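Local atomic coordinates of probable tRNA pseudouridine synthase D (Methanosarcina mazei, PDB entry 1Z2Z), a protein that probably converts uridine at position 13 of transfer RNA into pseudouridine, as a member of the TruD family of pseudouridine synthases. Residues Gln25-Gln28 with Asp32-Val35; Arg41-Gly44 with Leu50-Glu53; Leu224-Gly229 with Ala242-Leu247; Glu355-Val360 with Gly383-Val388. All coordinates share one frame; numbering follows the deposited sequence.

Interaction 1. Residues Gln25-Gln28 with Asp32-Val35; sequences QLRQ and DFIV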
loop_
_atom_site.group_PDB
_atom_site.type_symbol
_atom_site.label_atom_id
_atom_site.label_comp_id
_atom_site.label_asym_id
_atom_site.label_seq_id
_atom_site.Cartn_x
_atom_site.Cartn_y
_atom_site.Cartn_z
ATOM N N GLN A 25 19.035 3.597 7.559
ATOM C CA GLN A 25 18.690 3.580 6.142
ATOM C C GLN A 25 18.459 2.169 5.620
ATOM O O GLN A 25 18.852 1.191 6.262
ATOM C CB GLN A 25 19.806 4.241 5.350
ATOM C CG GLN A 25 21.143 3.600 5.623
ATOM C CD GLN A 25 22.284 4.357 4.997
ATOM O OE1 GLN A 25 23.368 3.806 4.807
ATOM N NE2 GLN A 25 22.056 5.631 4.680
ATOM N N LEU A 26 17.828 2.069 4.454
ATOM C CA LEU A 26 17.532 0.764 3.866
ATOM C C LEU A 26 18.006 0.614 2.418
ATOM O O LEU A 26 18.348 1.595 1.759
ATOM C CB LEU A 26 16.028 0.494 3.917
ATOM C CG LEU A 26 15.233 0.648 5.214
ATOM C CD1 LEU A 26 13.808 0.164 4.926
ATOM C CD2 LEU A 26 15.852 -0.155 6.363
ATOM N N ARG A 27 18.021 -0.621 1.928
ATOM C CA ARG A 27 18.443 -0.873 0.562
ATOM C C ARG A 27 19.869 -0.388 0.330
ATOM O O ARG A 27 20.212 0.051 -0.773
ATOM C CB ARG A 27 17.520 -0.155 -0.436
ATOM C CG ARG A 27 16.309 -0.942 -0.931
ATOM C CD ARG A 27 15.073 -0.617 -0.122
ATOM N NE ARG A 27 13.828 -0.677 -0.899
ATOM C CZ ARG A 27 13.257 -1.794 -1.353
ATOM N NH1 ARG A 27 13.801 -2.975 -1.128
ATOM N NH2 ARG A 27 12.117 -1.737 -2.018
ATOM N N GLN A 28 20.703 -0.442 1.360
ATOM C CA GLN A 28 22.073 0.009 1.177
ATOM C C GLN A 28 22.783 -1.028 0.316
ATOM O O GLN A 28 23.648 -0.700 -0.496
ATOM C CB GLN A 28 22.799 0.164 2.512
ATOM C CG GLN A 28 23.794 1.325 2.475
ATOM C CD GLN A 28 24.868 1.226 3.530
ATOM O OE1 GLN A 28 24.582 1.146 4.723
ATOM N NE2 GLN A 28 26.121 1.234 3.090
ATOM N N ASP A 32 20.148 -6.434 1.414
ATOM C CA ASP A 32 19.563 -5.863 2.629
ATOM C C ASP A 32 18.040 -5.871 2.614
ATOM O O ASP A 32 17.386 -5.395 3.554
ATOM C CB ASP A 32 20.055 -4.432 2.859
ATOM C CG ASP A 32 21.422 -4.382 3.531
ATOM O OD1 ASP A 32 21.924 -3.261 3.755
ATOM O OD2 ASP A 32 21.986 -5.460 3.833
ATOM N N PHE A 33 17.477 -6.415 1.543
ATOM C CA PHE A 33 16.031 -6.493 1.406
ATOM C C PHE A 33 15.662 -7.799 0.730
ATOM O O PHE A 33 15.509 -7.849 -0.486
ATOM C CB PHE A 33 15.503 -5.322 0.574
ATOM C CG PHE A 33 14.106 -4.918 0.937
ATOM C CD1 PHE A 33 13.882 -3.891 1.847
ATOM C CD2 PHE A 33 13.016 -5.596 0.416
ATOM C CE1 PHE A 33 12.594 -3.547 2.235
ATOM C CE2 PHE A 33 11.721 -5.261 0.799
ATOM C CZ PHE A 33 11.512 -4.234 1.710
ATOM N N ILE A 34 15.513 -8.855 1.517
ATOM C CA ILE A 34 15.171 -10.138 0.945
ATOM C C ILE A 34 13.686 -10.421 1.062
ATOM O O ILE A 34 13.107 -10.339 2.144
ATOM C CB ILE A 34 15.996 -11.242 1.599
ATOM C CG1 ILE A 34 17.486 -10.952 1.315
ATOM C CG2 ILE A 34 15.549 -12.609 1.098
ATOM C CD1 ILE A 34 18.458 -12.018 1.754
ATOM N N VAL A 35 13.066 -10.730 -0.069
ATOM C CA VAL A 35 11.637 -11.009 -0.114
ATOM C C VAL A 35 11.396 -12.350 -0.777
ATOM O O VAL A 35 11.604 -12.483 -1.978
ATOM C CB VAL A 35 10.899 -9.961 -0.939
ATOM C CG1 VAL A 35 9.422 -10.246 -0.921
ATOM C CG2 VAL A 35 11.206 -8.587 -0.426
HETATM O O HOH W 1 17.158 -2.570 3.626
#

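Interaction 2. Residues Arg41-Gly44 with Leu50-Glu53; sequences REEG and LIVE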
loop_
_atom_site.group_PDB
_atom_site.type_symbol
_atom_site.label_atom_id
_atom_site.label_comp_id
_atom_site.label_asym_id
_atom_site.label_seq_id
_atom_site.Cartn_x
_atom_site.Cartn_y
_atom_site.Cartn_z
ATOM N N ARG A 41 -0.506 -22.260 -4.379
ATOM C CA ARG A 41 -0.903 -23.260 -5.366
ATOM C C ARG A 41 0.101 -24.402 -5.537
ATOM O O ARG A 41 1.261 -24.294 -5.147
ATOM C CB ARG A 41 -1.149 -22.583 -6.703
ATOM C CG ARG A 41 -0.061 -21.612 -7.066
ATOM C CD ARG A 41 0.337 -21.815 -8.488
ATOM N NE ARG A 41 -0.661 -21.298 -9.399
ATOM C CZ ARG A 41 -0.777 -21.683 -10.662
ATOM N NH1 ARG A 41 -1.713 -21.137 -11.432
ATOM N NH2 ARG A 41 0.028 -22.626 -11.146
ATOM N N GLU A 42 -0.364 -25.493 -6.126
ATOM C CA GLU A 42 0.458 -26.665 -6.366
ATOM C C GLU A 42 0.473 -26.978 -7.874
ATOM O O GLU A 42 -0.501 -26.701 -8.576
ATOM C CB GLU A 42 -0.117 -27.837 -5.581
ATOM C CG GLU A 42 0.547 -29.171 -5.821
ATOM C CD GLU A 42 1.918 -29.268 -5.193
ATOM O OE1 GLU A 42 2.353 -30.410 -4.910
ATOM O OE2 GLU A 42 2.557 -28.210 -4.988
ATOM N N GLU A 43 1.574 -27.540 -8.372
ATOM C CA GLU A 43 1.686 -27.880 -9.793
ATOM C C GLU A 43 1.878 -29.374 -9.959
ATOM O O GLU A 43 2.186 -30.087 -9.001
ATOM C CB GLU A 43 2.885 -27.194 -10.415
ATOM C CG GLU A 43 3.306 -25.944 -9.705
ATOM C CD GLU A 43 2.247 -24.884 -9.771
ATOM O OE1 GLU A 43 1.461 -24.907 -10.740
ATOM O OE2 GLU A 43 2.217 -24.024 -8.874
ATOM N N GLY A 44 1.720 -29.845 -11.183
ATOM C CA GLY A 44 1.889 -31.258 -11.429
ATOM C C GLY A 44 3.045 -31.543 -12.366
ATOM O O GLY A 44 4.085 -30.883 -12.314
ATOM N N LEU A 50 4.840 -24.057 -18.052
ATOM C CA LEU A 50 6.021 -24.472 -17.302
ATOM C C LEU A 50 6.133 -23.553 -16.099
ATOM O O LEU A 50 6.136 -22.335 -16.251
ATOM C CB LEU A 50 7.263 -24.369 -18.201
ATOM C CG LEU A 50 8.529 -25.114 -17.764
ATOM C CD1 LEU A 50 9.066 -24.452 -16.543
ATOM C CD2 LEU A 50 8.231 -26.575 -17.489
ATOM N N ILE A 51 6.215 -24.126 -14.907
ATOM C CA ILE A 51 6.293 -23.304 -13.702
ATOM C C ILE A 51 7.688 -23.264 -13.092
ATOM O O ILE A 51 8.239 -24.285 -12.640
ATOM C CB ILE A 51 5.311 -23.773 -12.599
ATOM C CG1 ILE A 51 3.943 -24.155 -13.194
ATOM C CG2 ILE A 51 5.178 -22.662 -11.588
ATOM C CD1 ILE A 51 3.288 -23.080 -14.064
ATOM N N VAL A 52 8.219 -22.052 -13.027
ATOM C CA VAL A 52 9.565 -21.815 -12.542
ATOM C C VAL A 52 9.690 -20.874 -11.362
ATOM O O VAL A 52 8.940 -19.909 -11.238
ATOM C CB VAL A 52 10.416 -21.231 -13.684
ATOM C CG1 VAL A 52 11.882 -21.293 -13.323
ATOM C CG2 VAL A 52 10.138 -21.981 -14.974
ATOM N N GLU A 53 10.664 -21.153 -10.508
ATOM C CA GLU A 53 10.929 -20.306 -9.353
ATOM C C GLU A 53 11.949 -19.293 -9.841
ATOM O O GLU A 53 13.044 -19.660 -10.254
ATOM C CB GLU A 53 11.527 -21.117 -8.219
ATOM C CG GLU A 53 11.787 -20.301 -6.991
ATOM C CD GLU A 53 12.579 -21.069 -5.963
ATOM O OE1 GLU A 53 13.790 -20.796 -5.831
ATOM O OE2 GLU A 53 11.993 -21.960 -5.304
#

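Interaction 3. Residues Leu224-Gly229 with Ala242-Leu247; sequences LDFKEG and AMMNHL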
loop_
_atom_site.group_PDB
_atom_site.type_symbol
_atom_site.label_atom_id
_atom_site.label_comp_id
_atom_site.label_asym_id
_atom_site.label_seq_id
_atom_site.Cartn_x
_atom_site.Cartn_y
_atom_site.Cartn_z
ATOM N N LEU A 224 -3.110 27.867 -16.765
ATOM C CA LEU A 224 -4.206 27.033 -17.248
ATOM C C LEU A 224 -4.182 26.889 -18.767
ATOM O O LEU A 224 -5.200 26.580 -19.383
ATOM C CB LEU A 224 -5.555 27.612 -16.801
ATOM C CG LEU A 224 -5.830 27.692 -15.292
ATOM C CD1 LEU A 224 -7.190 28.311 -15.044
ATOM C CD2 LEU A 224 -5.762 26.306 -14.689
ATOM N N ASP A 225 -3.012 27.115 -19.361
ATOM C CA ASP A 225 -2.827 26.995 -20.806
ATOM C C ASP A 225 -2.607 25.514 -21.159
ATOM O O ASP A 225 -1.470 25.071 -21.329
ATOM C CB ASP A 225 -1.624 27.855 -21.234
ATOM C CG ASP A 225 -1.266 27.700 -22.709
ATOM O OD1 ASP A 225 -1.988 26.991 -23.444
ATOM O OD2 ASP A 225 -0.248 28.302 -23.126
ATOM N N PHE A 226 -3.702 24.758 -21.259
ATOM C CA PHE A 226 -3.652 23.325 -21.566
ATOM C C PHE A 226 -3.104 23.038 -22.959
ATOM O O PHE A 226 -2.641 21.931 -23.239
ATOM C CB PHE A 226 -5.044 22.710 -21.427
ATOM C CG PHE A 226 -5.738 23.078 -20.153
ATOM C CD1 PHE A 226 -5.159 22.784 -18.923
ATOM C CD2 PHE A 226 -6.941 23.772 -20.178
ATOM C CE1 PHE A 226 -5.773 23.164 -17.735
ATOM C CE2 PHE A 226 -7.565 24.158 -18.996
ATOM C CZ PHE A 226 -6.975 23.860 -17.771
ATOM N N LYS A 227 -3.164 24.046 -23.825
ATOM C CA LYS A 227 -2.669 23.933 -25.191
ATOM C C LYS A 227 -1.162 23.711 -25.144
ATOM O O LYS A 227 -0.617 22.871 -25.868
ATOM C CB LYS A 227 -2.995 25.213 -25.976
ATOM C CG LYS A 227 -4.487 25.557 -26.010
ATOM C CD LYS A 227 -4.823 26.777 -26.883
ATOM C CE LYS A 227 -4.277 28.097 -26.332
ATOM N NZ LYS A 227 -2.799 28.238 -26.492
ATOM N N GLU A 228 -0.497 24.474 -24.280
ATOM C CA GLU A 228 0.950 24.374 -24.104
ATOM C C GLU A 228 1.262 23.074 -23.372
ATOM O O GLU A 228 2.206 22.366 -23.721
ATOM C CB GLU A 228 1.465 25.570 -23.289
ATOM C CG GLU A 228 2.980 25.614 -23.108
ATOM C CD GLU A 228 3.725 25.875 -24.405
ATOM O OE1 GLU A 228 4.967 25.714 -24.422
ATOM O OE2 GLU A 228 3.078 26.246 -25.410
ATOM N N GLY A 229 0.450 22.771 -22.360
ATOM C CA GLY A 229 0.634 21.561 -21.582
ATOM C C GLY A 229 0.650 20.313 -22.438
ATOM O O GLY A 229 1.410 19.381 -22.176
ATOM N N ALA A 242 -4.765 13.268 -21.835
ATOM C CA ALA A 242 -6.129 12.996 -22.262
ATOM C C ALA A 242 -7.108 14.022 -21.706
ATOM O O ALA A 242 -8.045 14.442 -22.395
ATOM C CB ALA A 242 -6.539 11.590 -21.835
HETATM N N MSE A 243 -6.881 14.432 -20.460
HETATM C CA MSE A 243 -7.755 15.398 -19.789
HETATM C C MSE A 243 -7.633 16.824 -20.302
HETATM O O MSE A 243 -8.616 17.566 -20.358
HETATM C CB MSE A 243 -7.486 15.391 -18.290
HETATM C CG MSE A 243 -7.750 14.067 -17.656
HETATM SE SE MSE A 243 -7.585 14.136 -15.759
HETATM C CE MSE A 243 -8.935 15.478 -15.374
HETATM N N MSE A 244 -6.420 17.214 -20.660
HETATM C CA MSE A 244 -6.207 18.553 -21.156
HETATM C C MSE A 244 -6.862 18.700 -22.517
HETATM O O MSE A 244 -7.383 19.765 -22.845
HETATM C CB MSE A 244 -4.714 18.847 -21.227
HETATM C CG MSE A 244 -4.039 18.715 -19.870
HETATM SE SE MSE A 244 -2.187 19.251 -19.870
HETATM C CE MSE A 244 -2.413 21.050 -19.206
ATOM N N ASN A 245 -6.852 17.631 -23.310
ATOM C CA ASN A 245 -7.482 17.690 -24.624
ATOM C C ASN A 245 -8.975 17.981 -24.499
ATOM O O ASN A 245 -9.509 18.811 -25.232
ATOM C CB ASN A 245 -7.279 16.378 -25.387
ATOM C CG ASN A 245 -5.878 16.237 -25.937
ATOM O OD1 ASN A 245 -5.371 17.136 -26.612
ATOM N ND2 ASN A 245 -5.245 15.101 -25.664
ATOM N N HIS A 246 -9.634 17.293 -23.567
ATOM C CA HIS A 246 -11.069 17.454 -23.318
ATOM C C HIS A 246 -11.373 18.870 -22.880
ATOM O O HIS A 246 -12.516 19.321 -22.943
ATOM C CB HIS A 246 -11.535 16.504 -22.214
ATOM C CG HIS A 246 -13.004 16.582 -21.934
ATOM N ND1 HIS A 246 -13.943 15.954 -22.721
ATOM C CD2 HIS A 246 -13.696 17.235 -20.969
ATOM C CE1 HIS A 246 -15.153 16.215 -22.254
ATOM N NE2 HIS A 246 -15.029 16.991 -21.192
ATOM N N LEU A 247 -10.341 19.560 -22.419
ATOM C CA LEU A 247 -10.488 20.925 -21.957
ATOM C C LEU A 247 -10.154 21.946 -23.034
ATOM O O LEU A 247 -10.288 23.147 -22.804
ATOM C CB LEU A 247 -9.609 21.150 -20.729
ATOM C CG LEU A 247 -10.033 20.367 -19.485
ATOM C CD1 LEU A 247 -8.945 20.467 -18.429
ATOM C CD2 LEU A 247 -11.353 20.911 -18.954
#

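Interaction 4. Residues Glu355-Val360 with Gly383-Val388; sequences EIENGV and GTRREV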
loop_
_atom_site.group_PDB
_atom_site.type_symbol
_atom_site.label_atom_id
_atom_site.label_comp_id
_atom_site.label_asym_id
_atom_site.label_seq_id
_atom_site.Cartn_x
_atom_site.Cartn_y
_atom_site.Cartn_z
ATOM N N GLU A 355 -17.710 7.842 19.089
ATOM C CA GLU A 355 -17.393 9.239 19.328
ATOM C C GLU A 355 -16.181 9.644 18.517
ATOM O O GLU A 355 -16.126 10.746 17.976
ATOM C CB GLU A 355 -17.102 9.484 20.805
ATOM C CG GLU A 355 -18.334 9.593 21.669
ATOM C CD GLU A 355 -17.996 9.955 23.096
ATOM O OE1 GLU A 355 -17.246 9.182 23.741
ATOM O OE2 GLU A 355 -18.481 11.012 23.577
ATOM N N ILE A 356 -15.202 8.754 18.440
ATOM C CA ILE A 356 -13.991 9.042 17.685
ATOM C C ILE A 356 -14.315 9.224 16.213
ATOM O O ILE A 356 -13.902 10.203 15.590
ATOM C CB ILE A 356 -12.964 7.910 17.816
ATOM C CG1 ILE A 356 -12.566 7.745 19.288
ATOM C CG2 ILE A 356 -11.766 8.202 16.931
ATOM C CD1 ILE A 356 -11.653 6.577 19.572
ATOM N N GLU A 357 -15.072 8.278 15.664
ATOM C CA GLU A 357 -15.436 8.320 14.256
ATOM C C GLU A 357 -16.187 9.608 13.940
ATOM O O GLU A 357 -15.847 10.322 12.999
ATOM C CB GLU A 357 -16.270 7.078 13.901
ATOM C CG GLU A 357 -15.617 5.747 14.317
ATOM C CD GLU A 357 -16.264 4.516 13.681
ATOM O OE1 GLU A 357 -15.822 3.383 13.994
ATOM O OE2 GLU A 357 -17.203 4.682 12.870
ATOM N N ASN A 358 -17.198 9.918 14.740
ATOM C CA ASN A 358 -17.970 11.135 14.513
ATOM C C ASN A 358 -17.131 12.384 14.793
ATOM O O ASN A 358 -17.424 13.463 14.290
ATOM C CB ASN A 358 -19.240 11.110 15.377
ATOM C CG ASN A 358 -20.283 10.126 14.848
ATOM O OD1 ASN A 358 -20.921 10.375 13.819
ATOM N ND2 ASN A 358 -20.447 8.998 15.537
ATOM N N GLY A 359 -16.075 12.227 15.580
ATOM C CA GLY A 359 -15.221 13.359 15.881
ATOM C C GLY A 359 -14.223 13.664 14.773
ATOM O O GLY A 359 -13.594 14.727 14.763
ATOM N N VAL A 360 -14.054 12.730 13.846
ATOM C CA VAL A 360 -13.130 12.956 12.743
ATOM C C VAL A 360 -13.907 13.547 11.575
ATOM O O VAL A 360 -13.423 14.431 10.871
ATOM C CB VAL A 360 -12.439 11.647 12.292
ATOM C CG1 VAL A 360 -11.583 11.911 11.066
ATOM C CG2 VAL A 360 -11.571 11.105 13.413
ATOM N N GLY A 383 -19.050 3.758 0.658
ATOM C CA GLY A 383 -18.215 3.503 1.822
ATOM C C GLY A 383 -17.981 2.035 2.108
ATOM O O GLY A 383 -18.679 1.179 1.579
ATOM N N THR A 384 -16.988 1.748 2.944
ATOM C CA THR A 384 -16.650 0.380 3.319
ATOM C C THR A 384 -16.128 0.392 4.748
ATOM O O THR A 384 -16.136 1.439 5.394
ATOM C CB THR A 384 -15.583 -0.208 2.366
ATOM O OG1 THR A 384 -14.719 -1.101 3.085
ATOM C CG2 THR A 384 -14.770 0.904 1.724
ATOM N N ARG A 385 -15.691 -0.758 5.253
ATOM C CA ARG A 385 -15.178 -0.819 6.617
ATOM C C ARG A 385 -13.950 -1.730 6.720
ATOM O O ARG A 385 -14.068 -2.918 7.012
ATOM C CB ARG A 385 -16.294 -1.289 7.564
ATOM C CG ARG A 385 -16.152 -0.808 9.007
ATOM C CD ARG A 385 -17.497 -0.779 9.743
ATOM N NE ARG A 385 -17.771 0.540 10.312
ATOM C CZ ARG A 385 -17.241 1.003 11.440
ATOM N NH1 ARG A 385 -17.541 2.224 11.860
ATOM N NH2 ARG A 385 -16.431 0.239 12.161
ATOM N N ARG A 386 -12.774 -1.152 6.479
ATOM C CA ARG A 386 -11.503 -1.877 6.527
ATOM C C ARG A 386 -11.070 -2.176 7.945
ATOM O O ARG A 386 -11.369 -1.416 8.862
ATOM C CB ARG A 386 -10.391 -1.068 5.846
ATOM C CG ARG A 386 -10.180 -1.344 4.353
ATOM C CD ARG A 386 -9.452 -2.680 4.079
ATOM N NE ARG A 386 -8.682 -2.635 2.830
ATOM C CZ ARG A 386 -7.904 -3.617 2.369
ATOM N NH1 ARG A 386 -7.778 -4.752 3.049
ATOM N NH2 ARG A 386 -7.237 -3.458 1.224
ATOM N N GLU A 387 -10.346 -3.277 8.121
ATOM C CA GLU A 387 -9.854 -3.653 9.434
ATOM C C GLU A 387 -8.935 -2.554 9.954
ATOM O O GLU A 387 -8.622 -1.598 9.239
ATOM C CB GLU A 387 -9.088 -4.972 9.368
ATOM C CG GLU A 387 -7.890 -4.960 8.425
ATOM C CD GLU A 387 -8.285 -5.164 6.969
ATOM O OE1 GLU A 387 -8.860 -6.229 6.651
ATOM O OE2 GLU A 387 -8.016 -4.264 6.145
ATOM N N VAL A 388 -8.482 -2.704 11.194
ATOM C CA VAL A 388 -7.630 -1.703 11.826
ATOM C C VAL A 388 -6.217 -2.172 12.136
ATOM O O VAL A 388 -5.261 -1.451 11.891
ATOM C CB VAL A 388 -8.289 -1.196 13.127
ATOM C CG1 VAL A 388 -7.362 -0.254 13.846
ATOM C CG2 VAL A 388 -9.578 -0.496 12.796
#

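Interaction 1. Residues Gln25-Gln28 with Asp32-Val35
Asp32 meets Gln28 where the loop before strand 33-39 turns into the mixed beta-sheet of this pseudouridine synthase. The contact lies beside Asp86, the predicted nucleophile. Asp32 OD1 approaches the aliphatic CB of Gln28 at 3.7 Å, a van der Waals touch. The polar work of this carboxylate is done with Arg140 on strand 130-142, whose NE forms a salt bridge with OD1; a buried aspartate suits a place where a cationic partner is at hand. Gln28 in turn spends its amide oxygen on Asn404. The backbone of Asp32 joins the two segments through a water, which accepts from Arg27 N at 2.7 Å and donates to Asp32 O at 2.8 Å.

At Phe33 the strand begins. With CG anti to the backbone N (chi1 -151°), its ring lies under the guanidinium of Arg27. The ring is buried among Ile137, Ala89 and Asp86, where a flat apolar group can both fill the core and receive a cation. Arg27 folds over it by bends at chi2 and chi3, while NH2 goes on to a salt bridge with Asp86, consistent with Phe33 helping to position the arginine at the predicted nucleophile. The cation-pi contact puts Arg27 CZ 3.9 Å from the centroid of the Phe33 ring, over its face, with the two planes tilted 48° apart.

Interaction 2. Residues Arg41-Gly44 with Leu50-Glu53
A bend at chi2 (-64°) folds the side chain of Glu43 over Ile51. On the other side, chi1 of -41° sets CG1 of Ile51 beside its own backbone N and the CG2 branch anti to it; CG1 makes the closer approach to the glutamate, while CG2 and CB also touch it. The two side chains cross at about a right angle. Glu43 CG lies 4.0 Å from Ile51 CG1, and Glu43 OE1 approaches the same CG1 at 3.6 Å, so CG, CD and OE1 of the acid all lie against the isoleucine, and the two oxygens take ionic partners besides.

One of these is Arg41, two residues back, which forms a salt bridge of 2.7 Å from Arg41 NH2 to Glu43 OE1; its hydrogen bond is weak, bent to 126°. The loop containing both residues links strands 33-39 and 49-57. These strands follow each other in the chain but are not a hairpin, because strand 90-98 lies between them in the mixed sheet and pairs with both. Lys94 of that intervening strand forms a salt bridge with Glu43 OE2, and Asp129 takes Arg41 NH1. Long, flexible residues suit this loop, since their aliphatic parts can touch the sheet while their ends pair. The guanidinium comes near the isoleucine obliquely, with Arg41 NH2 4.4 Å from Ile51 CD1.

Interaction 3. Residues Leu224-Gly229 with Ala242-Leu247
Phe226 contributes the most buried surface, followed closely by Met244, present as selenomethionine, and then by Leu247; the three pack as an apolar core between helices 226-232 and 238-249. The methyl of Met244 reaches the ring of Phe226 at its edge, near the ring plane, with Met244 CE 3.3 Å from Phe226 CD1. A chi3 of 97° bends the end of the methionine chain back to that spot. Met244 CE also lies 3.9 Å from Gly229 CA, where the absence of a side chain leaves room for it. A long, pliable methionine suits such a site, because it can follow the outline of its neighbours.

Leu247 comes over a face of the ring instead. Leu247 CD1 stands 4.0 Å from the centroid of the Phe226 ring, close to the ring normal, in a CH-pi contact, and Leu247 CB rests 3.8 Å from Phe226 CD2. The opposite face is covered by the carbonyl oxygen of Leu224. Asp225 is the N-cap of the phenylalanine's helix, Asp225 OD1 accepting from Glu228 N at 3.0 Å; a short carboxylate can fold back to accept an N-H of the first turn.

Two more helices border the cluster: Ile202 of helix 194-202 touches Met244 and Leu247, while helix 213-223 presents Val220 to Met244 and, beside the N-cap, Phe219 to Asp225.

Interaction 4. Residues Glu355-Val360 with Gly383-Val388
Glu357 and Arg385 approach from opposite directions, the carboxylate meeting the edge of the guanidinium at NH1 in a buried salt bridge. It ties helix 352-363 to the loop that leads into strand 389-391, which pairs with strand 165-167. The carboxylate and guanidinium planes are only 24° apart, so the two flat groups lie nearly in one plane, although this is not the paired form in which two nitrogens serve two oxygens. A single nitrogen carries the contact: Arg385 NH1 lies 2.7 Å from Glu357 OE2 and 3.0 Å from Glu357 OE1. The bond to OE1 is fairly straight at 160° and uses the syn lone pair of that oxygen, and Glu357 OE1 lies close to the guanidinium plane of Arg385.

Long side chains are needed here, because the nearest alpha carbons, Glu357 CA and Arg385 CA, are 11.9 Å apart. The glutamate runs extended beyond CG, whereas the arginine bends at chi3 (-125°) to bring its head round to the helix. Further bonds fix both groups: Glu357 OE2 also accepts from Ala349 N, and Arg385 NH2 donates to Thr338. Several partners thus share the buried charges, which would probably favour the ionised forms of both residues.

Nearby on the same helix, Ile356 and Val360 pack on helix 263-287. Next along the loop, Arg386 turns another way, and Arg386 NH1 donates to Glu387 OE2 at 3.1 Å, meeting that oxygen on the syn side of the carboxylate.

How the interactions relate
The four contacts come in series along the chain, each closing before the next opens, and none touches another. Interactions 1 and 2 share the mixed sheet: they involve the successive strands 33-39 and 49-57, with centres 28 Å apart. Interaction 1 is next to the predicted nucleophile, while interaction 2 is farther out on the loop between those strands. Interactions 3 and 4 lie in the TRUD range, 38 Å apart between centres, and join helices to each other or to a loop. Interaction 4 is across the chain's centre from interactions 1 and 2. Of the four, only interaction 1 lies beside the predicted nucleophile; interactions 2, 3 and 4 are structural packing away from it.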